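PDB 6RXD: histidine acid phosphatase from Bifidobacterium longum subsp. infantis, which probably removes phosphate groups from inositol polyphosphates such as phytate, and from 2,3-bisphosphoglycerate, as a phytase of the histidine acid phosphatase family. Local coordinates for residues 34-39 with 449-454; 464-469 with 493-498; 48-53 with 312-317; 99-104 with 319-324; 369-374 with 403-408. One frame throughout, in Å; residues are numbered along the deposited sequence. Where two conformers were deposited one is given.

Interaction 1: 34-39 with 449-454; sequences YGPIYT and DVYARK
Tyr-34 and Arg-453 meet ring to methylene: CB of Arg-453 sits over one face of the Tyr-34 ring, 3.7 Å from its centroid, in a CH-pi contact, while O of Tyr-451 lies near the ring plane at an edge. The Tyr-451 ring carries Pro-36 on one face, with CB of Pro-36 4.0 Å from the ring centroid, and meets O of Tyr-34 at its edge. CG of Tyr-451 stands anti to its own carbonyl carbon (chi1 -79°), which lays a ring face against the Gly-35 to Pro-36 peptide. Replacing Tyr-451 by an alanine would probably leave Pro-36 without its aromatic floor and open a gap along that peptide. The extended Arg-453 chain takes NH1 to a water that also binds Tyr-34 OH.

The backbones form an antiparallel pair interrupted by a classic beta bulge. Gly-35 and Ala-452 exchange two bonds; then Ile-37 and Tyr-38 both face Val-450, whose O accepts from Ile-37 N at 2.9 Å and from Tyr-38 N at 3.2 Å. Ile-37 rests CG1 on Val-450 CG1 and CG2 on Ala-452 CB. Thr-39 OG1 lies 2.9 Å from Asp-449 OD1, and that carboxylate has salt bridges to Arg-118 and Arg-469.

Strand 34-44 runs between 391-398 and 445-453 in the mixed sheet, with 467-472 next beyond 445-453. Helix 372-386 packs on Ile-37, Tyr-38 and Val-450, whereas helix 120-129 touches Pro-36 and Thr-39.

Interaction 2: 464-469 with 493-498; sequences YTPIVR and YKLTEL
Thr-465 opens the contact by pushing its methyl at the start of helix 495-501: CG2, anti to the backbone N, lies 3.8 Å from Lys-494 CB and 3.7 Å from Thr-496 OG1. Its hydroxyl turns to a water that also takes a hydrogen bond from Lys-494 NZ, an ammonium held as well by the carbonyls of Asp-512 and Arg-514. At Pro-466 the carbonyl oxygen accepts from Leu-495 N at 2.9 Å, so the first N-H of the helix, just after Lys-494 at the N-cap position, is met from the adjoining segment 464-469. The Pro-466 ring brushes Leu-495 CD2 with its CG. Ile-467 faces Lys-494 in a non-hydrogen-bonded antiparallel pair, its CA 3.2 Å from Tyr-493 O. Val-468 makes the hydrogen-bonded pair with Tyr-493: its N reaches Tyr-493 O at 2.7 Å over a bent 138° bond, and its O accepts from Tyr-493 N while lying at the edge of the tyrosine ring. CD1 of Leu-498, one helical turn on from Lys-494, packs 3.7 Å from Val-468 CB. The two-residue strand 493-494 thus borders strand 467-472, which pairs with 445-453 as well; helix 372-386 packs against Pro-466 and Leu-495.

Interaction 3: 48-53 with 312-317; sequences RGLSSY and YIIAAD
Leu-50 and Ile-314 make the tight half of this contact. CD2 of Leu-50 lies against the branch point of the isoleucine, 3.7 Å from Ile-314 CG2 and 3.8 Å from Ile-314 CG1, and the two side chains cross at a slant. Because CG2 of Ile-314 stands anti to its backbone N, that methyl points at the loop; besides Leu-50 it covers the Gly-49 carbonyl carbon at 4.0 Å. Only van der Waals contact operates here.

The other half is looser and wet. Arg-48 turns its side chain away from the helix and offers its backbone instead: its N gives a 2.9 Å hydrogen bond to a water, which in turn donates to Asp-317 OD1 at 2.7 Å. Arg-48 O approaches Asp-317 CB loosely, at 3.9 Å. Arg-48 is thus tied by its backbone, and its guanidinium reaches away to a long, weak ion pair with Glu-140. Arg-48 ends the Arg-His-Gly-x-Arg signature and, as in relatives, probably helps to form the phosphate pocket.

The loop leads from strand 34-44 to helix 55-69; Asn-92 of helix 75-95 accepts from Leu-50 N, and helix 301-317 packs from the Ile-314 side.

Interaction 4: 99-104 with 319-324; sequences MLTGQG and HNENTG
Glu-321 lays its carboxylate beside Thr-101 and Gly-102, crossing the threonine side chain at about a right angle with OE1 3.5 Å from Thr-101 CB. The motif is a helix N-cap: Thr-101 OG1 accepts from Gly-104 N and also bonds to Asp-317 O, and Glu-321 serves the first N-H of helix 102-118. Its OE2 uses the syn lone pair for Gly-102 N, at 2.8 Å and 173°, nearly straight. The chain reaches there by bending at chi2 (77°), and the helix start would probably favour the negative charge. OE1 takes a 2.7 Å bond from a water that accepts from Gln-103 N and Asn-320 N, tying the helix to the 3-10 turn 319-321. An alanine in place of Glu-321 would probably leave Gly-102 N-H without its acceptor and that water without the carboxylate it donates to. The site borders a zinc centre: the Glu-321 side chain is about 4 Å from that of His-326 and about 5 Å from that of Glu-94, the residues that hold that zinc ion here. Asn-320 presses its amide on the helix, ND2 3.4 Å from Gly-102 C, while bonding to Gln-106 OE1; Gly-102, without a side chain, leaves room. Gln-103 NE2 bonds to Ala-316 O and OE1 to Ser-47 OG. A second water donates to Asn-320 OD1 at 2.7 Å and accepts from Gln-103 NE2 at 3.3 Å.

Interaction 5: 369-374 with 403-408; sequences SIAQPL and MMPFAA
Leu-374 and Phe-406 supply the one aromatic interaction, a CH-pi contact in which CD2 of Leu-374 stands over the ring face, 3.7 Å from the Phe-406 ring centroid and 12° off the ring normal. The side chains meet at about a right angle, and the leucine lays its CG-CD2 bond across the ring face, with CG 3.8 Å from Phe-406 CE1. Phe-406 extends CG anti to its backbone N (chi1 -171°), which swings the ring out to the leucine and leaves its edge near Ala-371 CB.

Plain aliphatic packing makes up the rest across the pair. Ala-371, small enough to let the backbones close in, puts CB 3.6 Å from Phe-406 N and 4.0 Å from Pro-405 CB. Ile-370 crosses the proline obliquely: CG1 is 4.0 Å from Pro-405 CB, and CD1 reaches on toward CG of that ring.

In the fold this is the start of helix 372-386 set against helix 400-410, which begins within the His-Ala-Glu sequence characteristic of MINPP-type phosphatases. Helix 400-410 is kinked at Pro-405, whose N has no hydrogen to give to the preceding turn, and its ring faces Ile-370 and Ala-371. Met-42 of strand 34-44 touches both Leu-374 and Phe-406, and Phe-190 lies against Ile-370 and Ala-371.

Hydrogen bonding stays within each segment. Gln-372 N bonds to Ser-369 O and Leu-374 N to Ala-371 O at 3.0 Å, while Ala-407 N bonds back to Met-403 O at 2.8 Å.

Overall arrangement
Interactions 1 and 2 belong to one mixed sheet and touch through Tyr-451 O with Ile-467 N and the Asp-449 to Arg-469 salt bridge; both are partly buried and rely on backbone bonds, 1 adding aromatic CH-pi contacts, 2 mainly aliphatic ones. Interactions 3 and 4 lie about 40 Å from these two, centre to centre. They take consecutive pieces of the chain, 3 the end of helix 301-317 and 4 the turn after it, and touch through Asp-317 O with Thr-101 OG1: 3 is buried and chiefly apolar beside one bridging water, whereas 4, nearer the zinc, is polar and water-rich. Interaction 5, also buried, is purely apolar between segments. Helix 372-386, whose start it packs, continues to cover the sheet at interactions 1 and 2.

Interaction 1: 34-39 with 449-454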
# COMPACT_ATOMS: atom_id res chain seq x y z
N TYR A 34 -27.08 19.60 8.11
CA TYR A 34 -26.66 18.33 7.52
C TYR A 34 -26.22 17.32 8.59
O TYR A 34 -25.47 17.67 9.50
CB TYR A 34 -25.54 18.56 6.49
CG TYR A 34 -26.02 19.25 5.23
CD1 TYR A 34 -26.21 18.54 4.05
CD2 TYR A 34 -26.32 20.61 5.23
CE1 TYR A 34 -26.66 19.16 2.89
CE2 TYR A 34 -26.78 21.25 4.07
CZ TYR A 34 -26.96 20.51 2.91
OH TYR A 34 -27.42 21.13 1.76
N GLY A 35 -26.71 16.09 8.47
CA GLY A 35 -26.38 15.02 9.39
C GLY A 35 -25.84 13.81 8.64
O GLY A 35 -26.10 13.66 7.44
N PRO A 36 -25.10 12.94 9.34
CA PRO A 36 -24.42 11.82 8.69
C PRO A 36 -25.38 10.75 8.16
O PRO A 36 -26.33 10.40 8.87
CB PRO A 36 -23.57 11.23 9.82
CG PRO A 36 -24.32 11.60 11.08
CD PRO A 36 -24.86 12.98 10.80
N ILE A 37 -25.14 10.25 6.95
CA ILE A 37 -25.93 9.12 6.43
C ILE A 37 -25.09 7.92 5.95
O ILE A 37 -25.61 6.82 5.80
CB ILE A 37 -26.87 9.53 5.29
CG1 ILE A 37 -26.08 10.14 4.13
CG2 ILE A 37 -27.94 10.50 5.79
CD1 ILE A 37 -26.87 10.18 2.82
N TYR A 38 -23.80 8.12 5.70
CA TYR A 38 -22.99 7.05 5.13
C TYR A 38 -21.52 7.33 5.33
O TYR A 38 -21.10 8.49 5.39
CB TYR A 38 -23.32 6.90 3.63
CG TYR A 38 -22.61 5.74 2.94
CD1 TYR A 38 -22.99 4.42 3.19
CD2 TYR A 38 -21.58 5.98 2.04
CE1 TYR A 38 -22.33 3.36 2.56
CE2 TYR A 38 -20.93 4.93 1.41
CZ TYR A 38 -21.29 3.64 1.67
OH TYR A 38 -20.62 2.61 1.03
N THR A 39 -20.71 6.28 5.43
CA THR A 39 -19.27 6.45 5.33
C THR A 39 -18.66 5.26 4.61
O THR A 39 -19.26 4.19 4.56
CB THR A 39 -18.61 6.64 6.71
OG1 THR A 39 -17.24 7.02 6.55
CG2 THR A 39 -18.70 5.36 7.55
N ASP A 449 -16.90 10.63 3.92
CA ASP A 449 -18.08 10.77 4.77
C ASP A 449 -19.19 11.45 3.99
O ASP A 449 -18.93 12.40 3.25
CB ASP A 449 -17.75 11.63 5.99
CG ASP A 449 -16.68 11.02 6.86
OD1 ASP A 449 -16.61 9.78 6.96
OD2 ASP A 449 -15.88 11.78 7.45
N VAL A 450 -20.42 10.98 4.16
CA VAL A 450 -21.55 11.54 3.43
C VAL A 450 -22.63 11.99 4.39
O VAL A 450 -23.07 11.21 5.24
CB VAL A 450 -22.15 10.52 2.44
CG1 VAL A 450 -23.26 11.16 1.60
CG2 VAL A 450 -21.06 9.97 1.53
N TYR A 451 -23.04 13.24 4.26
CA TYR A 451 -24.09 13.80 5.11
C TYR A 451 -25.25 14.25 4.24
O TYR A 451 -25.10 14.42 3.02
CB TYR A 451 -23.56 15.00 5.89
CG TYR A 451 -22.71 14.72 7.12
CD1 TYR A 451 -22.95 15.39 8.30
CD2 TYR A 451 -21.67 13.80 7.09
CE1 TYR A 451 -22.17 15.18 9.43
CE2 TYR A 451 -20.88 13.57 8.22
CZ TYR A 451 -21.14 14.26 9.38
OH TYR A 451 -20.37 14.05 10.50
N ALA A 452 -26.42 14.44 4.85
CA ALA A 452 -27.58 14.89 4.09
C ALA A 452 -28.42 15.82 4.93
O ALA A 452 -28.43 15.72 6.16
CB ALA A 452 -28.42 13.70 3.62
N ARG A 453 -29.12 16.73 4.26
CA ARG A 453 -30.11 17.56 4.92
C ARG A 453 -31.48 16.94 4.66
O ARG A 453 -31.82 16.63 3.51
CB ARG A 453 -30.05 18.99 4.37
CG ARG A 453 -31.12 19.91 4.92
CD ARG A 453 -30.98 21.31 4.37
NE ARG A 453 -31.99 22.21 4.94
CZ ARG A 453 -32.09 23.50 4.62
NH1 ARG A 453 -31.27 24.04 3.74
NH2 ARG A 453 -33.04 24.24 5.19
N LYS A 454 -32.26 16.75 5.73
CA LYS A 454 -33.54 16.06 5.63
C LYS A 454 -34.66 16.89 5.01
O LYS A 454 -34.66 18.12 5.08
CB LYS A 454 -33.99 15.60 7.02
CG LYS A 454 -33.56 14.19 7.38
CD LYS A 454 -33.98 13.83 8.80
CE LYS A 454 -33.87 12.33 9.05
NZ LYS A 454 -34.81 11.57 8.18
O HOH W 1 -28.90 23.43 1.95

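Interaction 2: 464-469 with 493-498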
# COMPACT_ATOMS: atom_id res chain seq x y z
N TYR A 464 -32.77 17.35 -0.76
CA TYR A 464 -31.51 18.08 -0.88
C TYR A 464 -30.39 17.12 -1.30
O TYR A 464 -30.34 15.98 -0.85
CB TYR A 464 -31.13 18.71 0.46
CG TYR A 464 -32.02 19.86 0.91
CD1 TYR A 464 -31.75 21.16 0.50
CD2 TYR A 464 -33.09 19.64 1.77
CE1 TYR A 464 -32.55 22.21 0.92
CE2 TYR A 464 -33.90 20.69 2.19
CZ TYR A 464 -33.62 21.97 1.77
OH TYR A 464 -34.42 23.00 2.19
N THR A 465 -29.48 17.60 -2.15
CA THR A 465 -28.37 16.77 -2.60
C THR A 465 -27.45 16.45 -1.43
O THR A 465 -27.07 17.34 -0.68
CB THR A 465 -27.58 17.54 -3.66
OG1 THR A 465 -28.46 17.86 -4.75
CG2 THR A 465 -26.40 16.73 -4.17
N PRO A 466 -27.05 15.17 -1.29
CA PRO A 466 -26.11 14.77 -0.23
C PRO A 466 -24.74 15.40 -0.46
O PRO A 466 -24.42 15.79 -1.58
CB PRO A 466 -25.99 13.25 -0.41
CG PRO A 466 -27.22 12.85 -1.20
CD PRO A 466 -27.52 14.02 -2.09
N ILE A 467 -23.94 15.50 0.60
CA ILE A 467 -22.63 16.12 0.48
C ILE A 467 -21.55 15.19 1.02
O ILE A 467 -21.82 14.32 1.85
CB ILE A 467 -22.58 17.48 1.20
CG1 ILE A 467 -22.91 17.32 2.69
CG2 ILE A 467 -23.54 18.47 0.53
CD1 ILE A 467 -22.67 18.59 3.49
N VAL A 468 -20.32 15.36 0.53
CA VAL A 468 -19.28 14.37 0.77
C VAL A 468 -17.98 15.06 1.13
O VAL A 468 -17.65 16.10 0.55
CB VAL A 468 -19.05 13.53 -0.51
CG1 VAL A 468 -18.02 12.42 -0.29
CG2 VAL A 468 -20.38 12.93 -1.05
N ARG A 469 -17.22 14.46 2.04
CA ARG A 469 -15.92 14.99 2.47
C ARG A 469 -14.92 13.84 2.48
O ARG A 469 -15.27 12.74 2.88
CB ARG A 469 -16.07 15.58 3.88
CG ARG A 469 -14.80 16.06 4.56
CD ARG A 469 -14.14 14.97 5.43
NE ARG A 469 -14.95 14.47 6.54
CZ ARG A 469 -15.22 15.17 7.65
NH1 ARG A 469 -14.79 16.41 7.78
NH2 ARG A 469 -15.95 14.62 8.62
N TYR A 493 -18.48 18.53 -0.64
CA TYR A 493 -18.87 18.61 -2.05
C TYR A 493 -20.18 17.89 -2.29
O TYR A 493 -20.40 16.79 -1.75
CB TYR A 493 -17.82 17.92 -2.92
CG TYR A 493 -16.46 18.57 -2.88
CD1 TYR A 493 -16.04 19.36 -3.93
CD2 TYR A 493 -15.62 18.41 -1.78
CE1 TYR A 493 -14.78 19.96 -3.91
CE2 TYR A 493 -14.35 19.01 -1.75
CZ TYR A 493 -13.95 19.78 -2.82
OH TYR A 493 -12.71 20.37 -2.81
N LYS A 494 -21.04 18.46 -3.13
CA LYS A 494 -22.28 17.80 -3.51
C LYS A 494 -22.00 16.49 -4.25
O LYS A 494 -21.05 16.40 -5.03
CB LYS A 494 -23.12 18.69 -4.42
CG LYS A 494 -23.87 19.81 -3.71
CD LYS A 494 -24.89 20.41 -4.68
CE LYS A 494 -25.63 21.59 -4.04
NZ LYS A 494 -26.58 22.24 -5.01
N LEU A 495 -22.84 15.50 -4.00
CA LEU A 495 -22.73 14.22 -4.70
C LEU A 495 -22.86 14.41 -6.21
O LEU A 495 -22.16 13.77 -6.99
CB LEU A 495 -23.78 13.24 -4.18
CG LEU A 495 -23.80 11.85 -4.83
CD1 LEU A 495 -22.52 11.10 -4.56
CD2 LEU A 495 -25.00 11.07 -4.31
N THR A 496 -23.77 15.29 -6.61
CA THR A 496 -23.95 15.58 -8.03
C THR A 496 -22.65 16.13 -8.63
O THR A 496 -22.27 15.78 -9.75
CB THR A 496 -25.07 16.60 -8.26
OG1 THR A 496 -24.87 17.72 -7.38
CG2 THR A 496 -26.44 15.99 -7.97
N GLU A 497 -21.97 16.98 -7.87
CA GLU A 497 -20.73 17.59 -8.33
C GLU A 497 -19.65 16.53 -8.50
O GLU A 497 -18.92 16.54 -9.50
CB GLU A 497 -20.27 18.71 -7.39
CG GLU A 497 -18.86 19.24 -7.67
CD GLU A 497 -18.76 20.07 -8.93
OE1 GLU A 497 -19.77 20.25 -9.64
OE2 GLU A 497 -17.64 20.55 -9.23
N LEU A 498 -19.53 15.63 -7.52
CA LEU A 498 -18.51 14.58 -7.61
C LEU A 498 -18.76 13.67 -8.81
O LEU A 498 -17.81 13.26 -9.48
CB LEU A 498 -18.44 13.75 -6.33
CG LEU A 498 -17.94 14.50 -5.10
CD1 LEU A 498 -17.70 13.53 -3.95
CD2 LEU A 498 -16.66 15.26 -5.44
O HOH W 2 -28.25 20.32 -5.96

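Interaction 3: 48-53 with 312-317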
# COMPACT_ATOMS: atom_id res chain seq x y z
N ARG A 48 3.80 -5.88 6.63
CA ARG A 48 4.05 -7.32 6.53
C ARG A 48 5.53 -7.58 6.71
O ARG A 48 6.33 -6.66 6.59
CB ARG A 48 3.66 -7.83 5.15
CG ARG A 48 2.20 -7.71 4.77
CD ARG A 48 2.01 -8.10 3.30
NE ARG A 48 2.46 -9.47 3.03
CZ ARG A 48 1.87 -10.29 2.17
NH1 ARG A 48 2.35 -11.53 1.99
NH2 ARG A 48 0.80 -9.90 1.49
N GLY A 49 5.89 -8.83 6.97
CA GLY A 49 7.30 -9.18 7.02
C GLY A 49 7.86 -9.42 5.63
O GLY A 49 7.23 -9.09 4.63
N LEU A 50 9.07 -9.98 5.56
CA LEU A 50 9.65 -10.36 4.28
C LEU A 50 8.74 -11.38 3.61
O LEU A 50 8.12 -12.21 4.29
CB LEU A 50 11.04 -10.97 4.49
CG LEU A 50 12.08 -9.98 5.00
CD1 LEU A 50 13.38 -10.72 5.39
CD2 LEU A 50 12.36 -8.89 3.95
N SER A 51 8.64 -11.33 2.28
CA SER A 51 7.73 -12.22 1.56
C SER A 51 8.24 -13.66 1.56
O SER A 51 7.45 -14.61 1.53
CB SER A 51 7.54 -11.74 0.12
OG SER A 51 8.77 -11.73 -0.57
N SER A 52 9.56 -13.82 1.60
CA SER A 52 10.17 -15.14 1.64
C SER A 52 11.61 -15.04 2.13
O SER A 52 12.14 -13.94 2.30
CB SER A 52 10.14 -15.78 0.26
OG SER A 52 10.94 -15.05 -0.65
N TYR A 53 12.22 -16.20 2.37
CA TYR A 53 13.62 -16.28 2.76
C TYR A 53 14.45 -16.02 1.50
O TYR A 53 14.68 -16.92 0.69
CB TYR A 53 13.91 -17.66 3.37
CG TYR A 53 15.32 -17.86 3.91
CD1 TYR A 53 15.89 -16.95 4.80
CD2 TYR A 53 16.06 -18.98 3.55
CE1 TYR A 53 17.19 -17.15 5.29
CE2 TYR A 53 17.33 -19.19 4.04
CZ TYR A 53 17.89 -18.28 4.91
OH TYR A 53 19.17 -18.50 5.39
N TYR A 312 16.39 -2.96 5.24
CA TYR A 312 16.22 -1.71 5.99
C TYR A 312 14.77 -1.24 6.01
O TYR A 312 14.23 -0.85 7.07
CB TYR A 312 17.14 -0.65 5.39
CG TYR A 312 16.83 0.79 5.73
CD1 TYR A 312 17.06 1.29 7.00
CD2 TYR A 312 16.37 1.66 4.75
CE1 TYR A 312 16.80 2.62 7.30
CE2 TYR A 312 16.11 2.98 5.04
CZ TYR A 312 16.33 3.46 6.32
OH TYR A 312 16.07 4.78 6.62
N ILE A 313 14.11 -1.28 4.86
CA ILE A 313 12.75 -0.79 4.83
C ILE A 313 11.76 -1.77 5.47
O ILE A 313 10.80 -1.35 6.12
CB ILE A 313 12.32 -0.33 3.43
CG1 ILE A 313 12.21 -1.53 2.48
CG2 ILE A 313 13.29 0.72 2.90
CD1 ILE A 313 11.86 -1.13 1.03
N ILE A 314 11.99 -3.07 5.30
CA ILE A 314 11.11 -4.05 5.95
C ILE A 314 11.33 -4.04 7.47
O ILE A 314 10.40 -4.27 8.23
CB ILE A 314 11.28 -5.45 5.34
CG1 ILE A 314 10.74 -5.48 3.91
CG2 ILE A 314 10.50 -6.50 6.13
CD1 ILE A 314 9.21 -5.34 3.81
N ALA A 315 12.56 -3.77 7.89
CA ALA A 315 12.87 -3.67 9.32
C ALA A 315 12.00 -2.62 9.99
O ALA A 315 11.56 -2.81 11.13
CB ALA A 315 14.33 -3.34 9.53
N ALA A 316 11.74 -1.51 9.30
CA ALA A 316 10.87 -0.47 9.86
C ALA A 316 9.46 -1.01 10.07
O ALA A 316 8.78 -0.64 11.03
CB ALA A 316 10.84 0.75 8.95
N ASP A 317 9.01 -1.86 9.15
CA ASP A 317 7.68 -2.45 9.22
C ASP A 317 7.62 -3.51 10.30
O ASP A 317 6.55 -3.84 10.80
CB ASP A 317 7.31 -3.07 7.87
CG ASP A 317 7.11 -2.03 6.79
OD1 ASP A 317 6.85 -2.43 5.64
OD2 ASP A 317 7.20 -0.82 7.11
O HOH W 3 5.81 -4.78 4.79

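Interaction 4: 99-104 with 319-324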
# COMPACT_ATOMS: atom_id res chain seq x y z
N MET A 99 3.64 -12.69 6.62
CA MET A 99 2.50 -12.41 7.49
C MET A 99 2.45 -10.96 7.96
O MET A 99 3.46 -10.25 7.93
CB MET A 99 2.53 -13.35 8.70
CG MET A 99 2.47 -14.80 8.32
SD MET A 99 0.83 -15.22 7.69
CE MET A 99 -0.08 -15.34 9.23
N LEU A 100 1.27 -10.52 8.38
CA LEU A 100 1.11 -9.20 8.99
C LEU A 100 2.02 -9.11 10.20
O LEU A 100 2.16 -10.07 10.94
CB LEU A 100 -0.33 -8.99 9.49
CG LEU A 100 -1.41 -8.38 8.61
CD1 LEU A 100 -2.59 -7.97 9.48
CD2 LEU A 100 -0.87 -7.18 7.84
N THR A 101 2.64 -7.96 10.39
CA THR A 101 3.46 -7.75 11.57
C THR A 101 2.60 -7.16 12.69
O THR A 101 1.44 -6.80 12.46
CB THR A 101 4.62 -6.79 11.27
OG1 THR A 101 4.10 -5.49 10.98
CG2 THR A 101 5.43 -7.28 10.07
N GLY A 102 3.16 -7.08 13.90
CA GLY A 102 2.46 -6.44 15.00
C GLY A 102 2.10 -5.01 14.66
O GLY A 102 1.01 -4.53 14.99
N GLN A 103 3.01 -4.31 13.99
CA GLN A 103 2.75 -2.95 13.56
C GLN A 103 1.58 -2.90 12.58
O GLN A 103 0.73 -2.01 12.65
CB GLN A 103 3.99 -2.36 12.88
CG GLN A 103 3.81 -0.95 12.32
CD GLN A 103 5.04 -0.48 11.56
OE1 GLN A 103 5.10 -0.58 10.33
NE2 GLN A 103 6.03 0.01 12.28
N GLY A 104 1.55 -3.85 11.64
CA GLY A 104 0.48 -3.89 10.64
C GLY A 104 -0.88 -4.11 11.28
O GLY A 104 -1.90 -3.57 10.83
N HIS A 319 9.07 -3.25 13.24
CA HIS A 319 9.47 -2.59 14.48
C HIS A 319 9.06 -3.37 15.72
O HIS A 319 9.83 -3.49 16.67
CB HIS A 319 8.87 -1.18 14.51
CG HIS A 319 9.23 -0.41 15.74
ND1 HIS A 319 8.48 -0.46 16.89
CD2 HIS A 319 10.27 0.43 15.99
CE1 HIS A 319 9.04 0.31 17.81
NE2 HIS A 319 10.13 0.86 17.29
N ASN A 320 7.84 -3.91 15.73
CA ASN A 320 7.36 -4.60 16.93
C ASN A 320 8.11 -5.90 17.20
O ASN A 320 8.14 -6.38 18.32
CB ASN A 320 5.86 -4.88 16.87
CG ASN A 320 5.03 -3.61 16.88
OD1 ASN A 320 5.50 -2.54 16.48
ND2 ASN A 320 3.79 -3.72 17.34
N GLU A 321 8.68 -6.48 16.15
CA GLU A 321 9.42 -7.72 16.26
C GLU A 321 10.89 -7.45 16.50
O GLU A 321 11.67 -8.37 16.67
CB GLU A 321 9.25 -8.53 14.96
CG GLU A 321 7.83 -9.08 14.74
CD GLU A 321 6.84 -8.03 14.25
OE1 GLU A 321 7.26 -7.07 13.58
OE2 GLU A 321 5.64 -8.17 14.54
N ASN A 322 11.27 -6.18 16.48
CA ASN A 322 12.68 -5.81 16.66
C ASN A 322 12.93 -5.67 18.15
O ASN A 322 12.88 -4.57 18.70
CB ASN A 322 12.96 -4.50 15.93
CG ASN A 322 14.43 -4.15 15.90
OD1 ASN A 322 15.25 -4.74 16.61
ND2 ASN A 322 14.77 -3.17 15.07
N THR A 323 13.18 -6.80 18.80
CA THR A 323 13.05 -6.85 20.25
C THR A 323 13.69 -8.09 20.84
O THR A 323 13.79 -9.13 20.18
CB THR A 323 11.55 -6.82 20.63
OG1 THR A 323 11.42 -6.71 22.05
CG2 THR A 323 10.86 -8.10 20.17
N GLY A 324 14.12 -7.96 22.09
CA GLY A 324 14.66 -9.08 22.83
C GLY A 324 15.73 -9.88 22.13
O GLY A 324 16.79 -9.36 21.79
O HOH W 4 5.96 -4.70 13.55
O HOH W 5 5.37 -0.08 15.48

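Interaction 5: 369-374 with 403-408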
# COMPACT_ATOMS: atom_id res chain seq x y z
N SER A 369 -6.50 3.91 -15.27
CA SER A 369 -7.92 3.82 -15.60
C SER A 369 -8.52 2.54 -15.02
O SER A 369 -9.74 2.44 -14.85
CB SER A 369 -8.13 3.87 -17.12
OG SER A 369 -7.53 2.75 -17.75
N ILE A 370 -7.65 1.58 -14.70
CA ILE A 370 -8.10 0.30 -14.15
C ILE A 370 -8.83 0.46 -12.82
O ILE A 370 -9.56 -0.43 -12.41
CB ILE A 370 -6.92 -0.68 -13.98
CG1 ILE A 370 -5.84 -0.11 -13.06
CG2 ILE A 370 -6.32 -1.03 -15.33
CD1 ILE A 370 -4.86 -1.18 -12.55
N ALA A 371 -8.62 1.59 -12.14
CA ALA A 371 -9.25 1.79 -10.83
C ALA A 371 -10.70 2.25 -10.95
O ALA A 371 -11.38 2.43 -9.95
CB ALA A 371 -8.44 2.77 -9.97
N GLN A 372 -11.17 2.45 -12.18
CA GLN A 372 -12.54 2.91 -12.39
C GLN A 372 -13.63 2.08 -11.69
O GLN A 372 -14.56 2.66 -11.14
CB GLN A 372 -12.85 3.07 -13.88
CG GLN A 372 -14.13 3.86 -14.17
CD GLN A 372 -14.03 5.30 -13.70
OE1 GLN A 372 -13.05 5.99 -13.97
NE2 GLN A 372 -15.05 5.76 -12.98
N PRO A 373 -13.51 0.73 -11.68
CA PRO A 373 -14.55 -0.04 -10.98
C PRO A 373 -14.65 0.32 -9.50
O PRO A 373 -15.74 0.23 -8.93
CB PRO A 373 -14.07 -1.49 -11.11
CG PRO A 373 -13.21 -1.50 -12.33
CD PRO A 373 -12.61 -0.14 -12.47
N LEU A 374 -13.53 0.69 -8.88
CA LEU A 374 -13.54 1.05 -7.46
C LEU A 374 -14.16 2.43 -7.27
O LEU A 374 -14.99 2.64 -6.37
CB LEU A 374 -12.13 1.02 -6.87
CG LEU A 374 -12.05 1.42 -5.39
CD1 LEU A 374 -12.94 0.52 -4.52
CD2 LEU A 374 -10.60 1.34 -4.93
N MET A 403 -4.42 0.96 -4.43
CA MET A 403 -4.30 2.36 -4.04
C MET A 403 -3.58 3.25 -5.06
O MET A 403 -4.02 4.36 -5.33
CB MET A 403 -3.61 2.48 -2.67
CG MET A 403 -3.47 3.93 -2.18
SD MET A 403 -5.07 4.76 -1.93
CE MET A 403 -5.65 3.95 -0.44
N MET A 404 -2.49 2.76 -5.65
CA MET A 404 -1.72 3.60 -6.57
C MET A 404 -2.56 4.07 -7.76
O MET A 404 -2.58 5.25 -8.07
CB MET A 404 -0.43 2.91 -7.01
CG MET A 404 0.57 2.80 -5.88
SD MET A 404 2.13 2.09 -6.40
CE MET A 404 1.73 0.37 -6.38
N PRO A 405 -3.25 3.15 -8.45
CA PRO A 405 -4.04 3.69 -9.56
C PRO A 405 -5.26 4.47 -9.08
O PRO A 405 -5.67 5.42 -9.75
CB PRO A 405 -4.45 2.44 -10.35
CG PRO A 405 -4.34 1.30 -9.37
CD PRO A 405 -3.19 1.67 -8.45
N PHE A 406 -5.83 4.10 -7.94
CA PHE A 406 -6.99 4.81 -7.40
C PHE A 406 -6.62 6.26 -7.12
O PHE A 406 -7.34 7.18 -7.51
CB PHE A 406 -7.48 4.10 -6.13
CG PHE A 406 -8.80 4.60 -5.59
CD1 PHE A 406 -9.93 4.69 -6.40
CD2 PHE A 406 -8.91 4.94 -4.25
CE1 PHE A 406 -11.15 5.13 -5.87
CE2 PHE A 406 -10.11 5.37 -3.72
CZ PHE A 406 -11.24 5.46 -4.53
N ALA A 407 -5.47 6.47 -6.48
CA ALA A 407 -4.95 7.82 -6.21
C ALA A 407 -4.72 8.62 -7.49
O ALA A 407 -5.02 9.81 -7.55
CB ALA A 407 -3.65 7.75 -5.40
N ALA A 408 -4.18 7.96 -8.52
CA ALA A 408 -3.92 8.63 -9.78
C ALA A 408 -5.22 8.99 -10.49
O ALA A 408 -5.35 10.08 -11.07
CB ALA A 408 -3.03 7.75 -10.68